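Local coordinates for proliferating cell nuclear antigen (Entamoeba histolytica, PDB 3P91), which probably encircles DNA as a ring of three subunits and raises the processivity of DNA polymerase delta during replication, at residues R19-L24 with I75-L80; D29-D34 with I40-M45. All blocks are in the same frame, centred on the assembly; numbering follows the deposited sequence.

Contact 1: residues R19-L24 with I75-L80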
# COMPACT_ATOMS: atom_id res chain seq x y z
N ARG A 19 -0.26 11.68 17.64
CA ARG A 19 1.08 11.09 17.66
C ARG A 19 1.40 10.44 19.00
O ARG A 19 2.00 9.37 19.06
CB ARG A 19 2.10 12.16 17.35
CG ARG A 19 1.96 12.66 15.95
CD ARG A 19 2.78 13.90 15.70
NE ARG A 19 2.74 14.21 14.27
CZ ARG A 19 3.17 15.35 13.74
NH1 ARG A 19 3.69 16.29 14.52
NH2 ARG A 19 3.09 15.54 12.43
N VAL A 20 0.98 11.09 20.08
CA VAL A 20 1.13 10.52 21.41
C VAL A 20 0.47 9.15 21.48
O VAL A 20 1.10 8.17 21.87
CB VAL A 20 0.51 11.45 22.46
CG1 VAL A 20 0.20 10.71 23.75
CG2 VAL A 20 1.41 12.64 22.70
N VAL A 21 -0.79 9.09 21.07
CA VAL A 21 -1.57 7.86 21.14
C VAL A 21 -1.06 6.70 20.26
O VAL A 21 -1.14 5.54 20.64
CB VAL A 21 -3.06 8.15 20.88
CG1 VAL A 21 -3.85 6.87 20.76
CG2 VAL A 21 -3.60 9.01 21.99
N GLU A 22 -0.52 7.01 19.08
CA GLU A 22 0.13 5.99 18.26
C GLU A 22 1.36 5.43 18.96
O GLU A 22 1.49 4.22 19.15
CB GLU A 22 0.55 6.58 16.92
CG GLU A 22 -0.61 6.77 15.98
CD GLU A 22 -1.56 5.60 16.06
OE1 GLU A 22 -2.73 5.81 16.46
OE2 GLU A 22 -1.14 4.47 15.73
N SER A 23 2.27 6.32 19.32
CA SER A 23 3.48 5.94 20.01
C SER A 23 3.15 5.09 21.22
O SER A 23 3.76 4.06 21.45
CB SER A 23 4.23 7.20 20.44
OG SER A 23 4.38 8.07 19.34
N LEU A 24 2.15 5.53 21.97
CA LEU A 24 1.76 4.84 23.19
C LEU A 24 1.27 3.45 22.92
O LEU A 24 1.61 2.52 23.63
CB LEU A 24 0.64 5.60 23.87
CG LEU A 24 1.00 6.66 24.90
CD1 LEU A 24 -0.27 7.22 25.51
CD2 LEU A 24 1.89 6.08 25.98
N ILE A 75 -8.15 4.40 29.68
CA ILE A 75 -8.28 4.49 28.23
C ILE A 75 -7.75 3.29 27.44
O ILE A 75 -6.58 2.93 27.56
CB ILE A 75 -7.60 5.77 27.72
CG1 ILE A 75 -8.50 6.97 27.98
CG2 ILE A 75 -7.28 5.64 26.25
CD1 ILE A 75 -7.86 8.29 27.65
N ASN A 76 -8.62 2.69 26.64
CA ASN A 76 -8.22 1.68 25.67
C ASN A 76 -7.67 2.37 24.43
O ASN A 76 -8.43 3.00 23.68
CB ASN A 76 -9.40 0.77 25.29
CG ASN A 76 -9.03 -0.28 24.26
OD1 ASN A 76 -8.41 0.02 23.24
ND2 ASN A 76 -9.40 -1.52 24.53
N LEU A 77 -6.36 2.26 24.24
CA LEU A 77 -5.67 3.01 23.20
C LEU A 77 -6.04 2.56 21.79
O LEU A 77 -5.96 3.35 20.85
CB LEU A 77 -4.16 2.95 23.43
CG LEU A 77 -3.76 3.74 24.68
CD1 LEU A 77 -2.52 3.17 25.33
CD2 LEU A 77 -3.57 5.21 24.35
N THR A 78 -6.45 1.31 21.66
CA THR A 78 -6.93 0.83 20.37
C THR A 78 -8.18 1.62 19.97
O THR A 78 -8.34 2.02 18.81
CB THR A 78 -7.22 -0.69 20.39
OG1 THR A 78 -5.98 -1.40 20.44
CG2 THR A 78 -7.97 -1.11 19.15
N HIS A 79 -9.06 1.86 20.93
CA HIS A 79 -10.29 2.59 20.65
C HIS A 79 -10.07 4.07 20.41
O HIS A 79 -10.76 4.68 19.59
CB HIS A 79 -11.32 2.36 21.75
CG HIS A 79 -11.71 0.92 21.89
ND1 HIS A 79 -12.48 0.46 22.93
CD2 HIS A 79 -11.43 -0.15 21.11
CE1 HIS A 79 -12.66 -0.84 22.78
NE2 HIS A 79 -12.03 -1.24 21.69
N LEU A 80 -9.10 4.64 21.12
CA LEU A 80 -8.80 6.06 20.97
C LEU A 80 -8.12 6.37 19.64
O LEU A 80 -8.39 7.40 19.03
CB LEU A 80 -7.95 6.56 22.14
CG LEU A 80 -7.51 8.02 22.11
CD1 LEU A 80 -8.69 8.95 21.98
CD2 LEU A 80 -6.72 8.35 23.36
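L77 meets V21 and L24 of helix 14-25, and L80, one turn on, meets V21 alone of the two. From I75, residues 75-80 leave strand 71-76 and turn into helix 77-84. N76 is the N-cap: its OD1 accepts the H79 N-H at 3.0 Å, from above the plane of the amide, and a weak bond from T78 N. N76 CG lies over the centre of one face of the H79 imidazole. L77 sends CD2 into the step between the two residues of the facing helix, 4.0 Å from V21 CG1 and equally far from L24 CD1. H79 turns elsewhere, packing on M180 of a neighbouring subunit. L80 makes the closest approach, its CD2 3.5 Å from V21 CG2, the two side chains nearly at right angles. L80 presents CG as well as CD2 to both V21 methyls because its first torsion (chi1 178°) swings CG away from the backbone N. F17 of helix 14-25 touches L80, while S81 and L84 of helix 77-84 continue the cover over V21. All four side chains are buried, and no hydrogen bond crosses between the segments, so the two helices of the N-terminal domain are held here by the fit of branched aliphatic groups.

Contact 2: residues D29-D34 with I40-M45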
# COMPACT_ATOMS: atom_id res chain seq x y z
N ASP A 29 -1.57 -1.25 25.67
CA ASP A 29 -2.92 -1.29 25.09
C ASP A 29 -3.96 -0.47 25.87
O ASP A 29 -4.70 0.33 25.29
CB ASP A 29 -3.42 -2.74 24.97
CG ASP A 29 -2.61 -3.56 23.97
OD1 ASP A 29 -2.59 -4.81 24.13
OD2 ASP A 29 -1.99 -2.99 23.04
N LYS A 30 -4.05 -0.69 27.17
CA LYS A 30 -4.93 0.10 28.01
C LYS A 30 -4.09 0.81 29.06
O LYS A 30 -3.17 0.23 29.62
CB LYS A 30 -5.97 -0.80 28.68
CG LYS A 30 -6.82 -1.59 27.70
CD LYS A 30 -7.57 -2.70 28.41
CE LYS A 30 -8.22 -3.65 27.40
NZ LYS A 30 -8.82 -4.83 28.08
N THR A 31 -4.40 2.07 29.33
CA THR A 31 -3.64 2.79 30.34
C THR A 31 -4.43 3.94 30.95
O THR A 31 -5.39 4.44 30.36
CB THR A 31 -2.28 3.30 29.79
OG1 THR A 31 -1.45 3.72 30.88
CG2 THR A 31 -2.48 4.46 28.83
N ASN A 32 -4.04 4.33 32.15
CA ASN A 32 -4.66 5.45 32.80
C ASN A 32 -4.00 6.75 32.40
O ASN A 32 -2.78 6.86 32.36
CB ASN A 32 -4.59 5.30 34.32
CG ASN A 32 -5.60 4.32 34.85
OD1 ASN A 32 -6.78 4.40 34.52
ND2 ASN A 32 -5.14 3.39 35.66
N PHE A 33 -4.84 7.73 32.07
CA PHE A 33 -4.37 9.07 31.85
C PHE A 33 -4.71 9.85 33.08
O PHE A 33 -5.87 10.09 33.38
CB PHE A 33 -5.06 9.69 30.64
CG PHE A 33 -4.55 9.17 29.35
CD1 PHE A 33 -3.84 9.99 28.50
CD2 PHE A 33 -4.73 7.84 29.00
CE1 PHE A 33 -3.35 9.50 27.31
CE2 PHE A 33 -4.25 7.35 27.81
CZ PHE A 33 -3.56 8.18 26.96
N ASP A 34 -3.68 10.22 33.82
CA ASP A 34 -3.84 10.99 35.03
C ASP A 34 -3.81 12.46 34.67
O ASP A 34 -2.77 13.01 34.32
CB ASP A 34 -2.73 10.65 36.03
CG ASP A 34 -2.71 9.18 36.38
OD1 ASP A 34 -1.68 8.52 36.14
OD2 ASP A 34 -3.72 8.67 36.90
N ILE A 40 -1.27 16.16 31.58
CA ILE A 40 -1.68 14.78 31.39
C ILE A 40 -0.45 13.88 31.50
O ILE A 40 0.58 14.13 30.88
CB ILE A 40 -2.39 14.58 30.04
CG1 ILE A 40 -3.52 15.61 29.90
CG2 ILE A 40 -2.93 13.16 29.90
CD1 ILE A 40 -4.19 15.61 28.57
N ALA A 41 -0.57 12.84 32.30
CA ALA A 41 0.56 11.99 32.59
C ALA A 41 0.20 10.53 32.43
O ALA A 41 -0.94 10.13 32.65
CB ALA A 41 1.05 12.25 34.01
N VAL A 42 1.18 9.74 32.03
CA VAL A 42 1.04 8.29 31.98
C VAL A 42 2.34 7.63 32.44
O VAL A 42 3.39 7.86 31.87
CB VAL A 42 0.66 7.81 30.57
CG1 VAL A 42 0.70 6.29 30.49
CG2 VAL A 42 -0.70 8.35 30.17
N GLN A 43 2.25 6.85 33.50
CA GLN A 43 3.39 6.10 34.01
C GLN A 43 2.93 4.69 34.29
O GLN A 43 2.13 4.46 35.20
CB GLN A 43 3.94 6.72 35.29
CG GLN A 43 4.93 7.84 35.05
CD GLN A 43 5.91 8.01 36.19
OE1 GLN A 43 5.82 7.33 37.22
NE2 GLN A 43 6.86 8.92 36.01
N CYS A 44 3.44 3.75 33.50
CA CYS A 44 3.03 2.37 33.61
C CYS A 44 4.02 1.49 32.87
O CYS A 44 4.85 1.98 32.10
CB CYS A 44 1.65 2.20 32.99
SG CYS A 44 1.66 2.48 31.21
N MET A 45 3.92 0.18 33.12
CA MET A 45 4.75 -0.81 32.43
C MET A 45 4.19 -1.11 31.07
O MET A 45 2.99 -0.96 30.83
CB MET A 45 4.80 -2.10 33.24
CG MET A 45 5.44 -1.93 34.60
SD MET A 45 5.72 -3.51 35.40
CE MET A 45 4.06 -4.16 35.45
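D34 and A41 form an antiparallel hydrogen-bonded pair, and their two backbone bonds are the ones that join these segments. D34 N gives to A41 O at 3.0 Å, with an N-H...O angle of 158°. The return bond, A41 N to D34 O, has the same length but is more bent, at 146°. D34 O also receives a CA-H...O contact from I40. Both strands belong to a beta hairpin inside the large antiparallel sheet, and further backbone bonds lie on the outer edges: T31 and F33 bond to I75 and L73 of strand 71-76, and I40 and V42 bond to I57 and L55 of strand 52-57. Away from the D34-A41 pair the strands diverge. There N32 O faces V42 CG2 at 3.4 Å, while N32 ND2 has a weak bond to I125 O. Beside it T31 and V42 reach toward each other tip to tip, T31 OG1 3.4 Å from V42 CG1. T31 OG1, placed anti to the backbone N, also lies 3.4 Å from C44 SG. On the same buried side V42 CG2 sits over the centre of the F33 ring, a CH-pi contact at 3.9 Å from the centroid and 10° off the normal. I40 CG2 comes at the edge of the F33 ring, in its plane, 3.6 Å from F33 CD1.

How the contacts relate
From the N terminus, helix 14-25 supplies the first half of contact 1 and, after a short loop, strand 30-36 follows with most of the first half of contact 2. Contact 2 closes at once through the short turn into strand 39-45. The chain then passes through strands 52-57 and 62-66 before strand 71-76 and helix 77-84 close contact 1, so contact 2 is nested inside the larger loop. The two meet where strands 71-76 and 30-36 are neighbours in the sheet, and L77 N lies 2.8 Å from D29 O, a probable hydrogen bond. F33, touched by I75 and L24, and T31, touched by L77, are side-chain links that join the helix pair to the sheet.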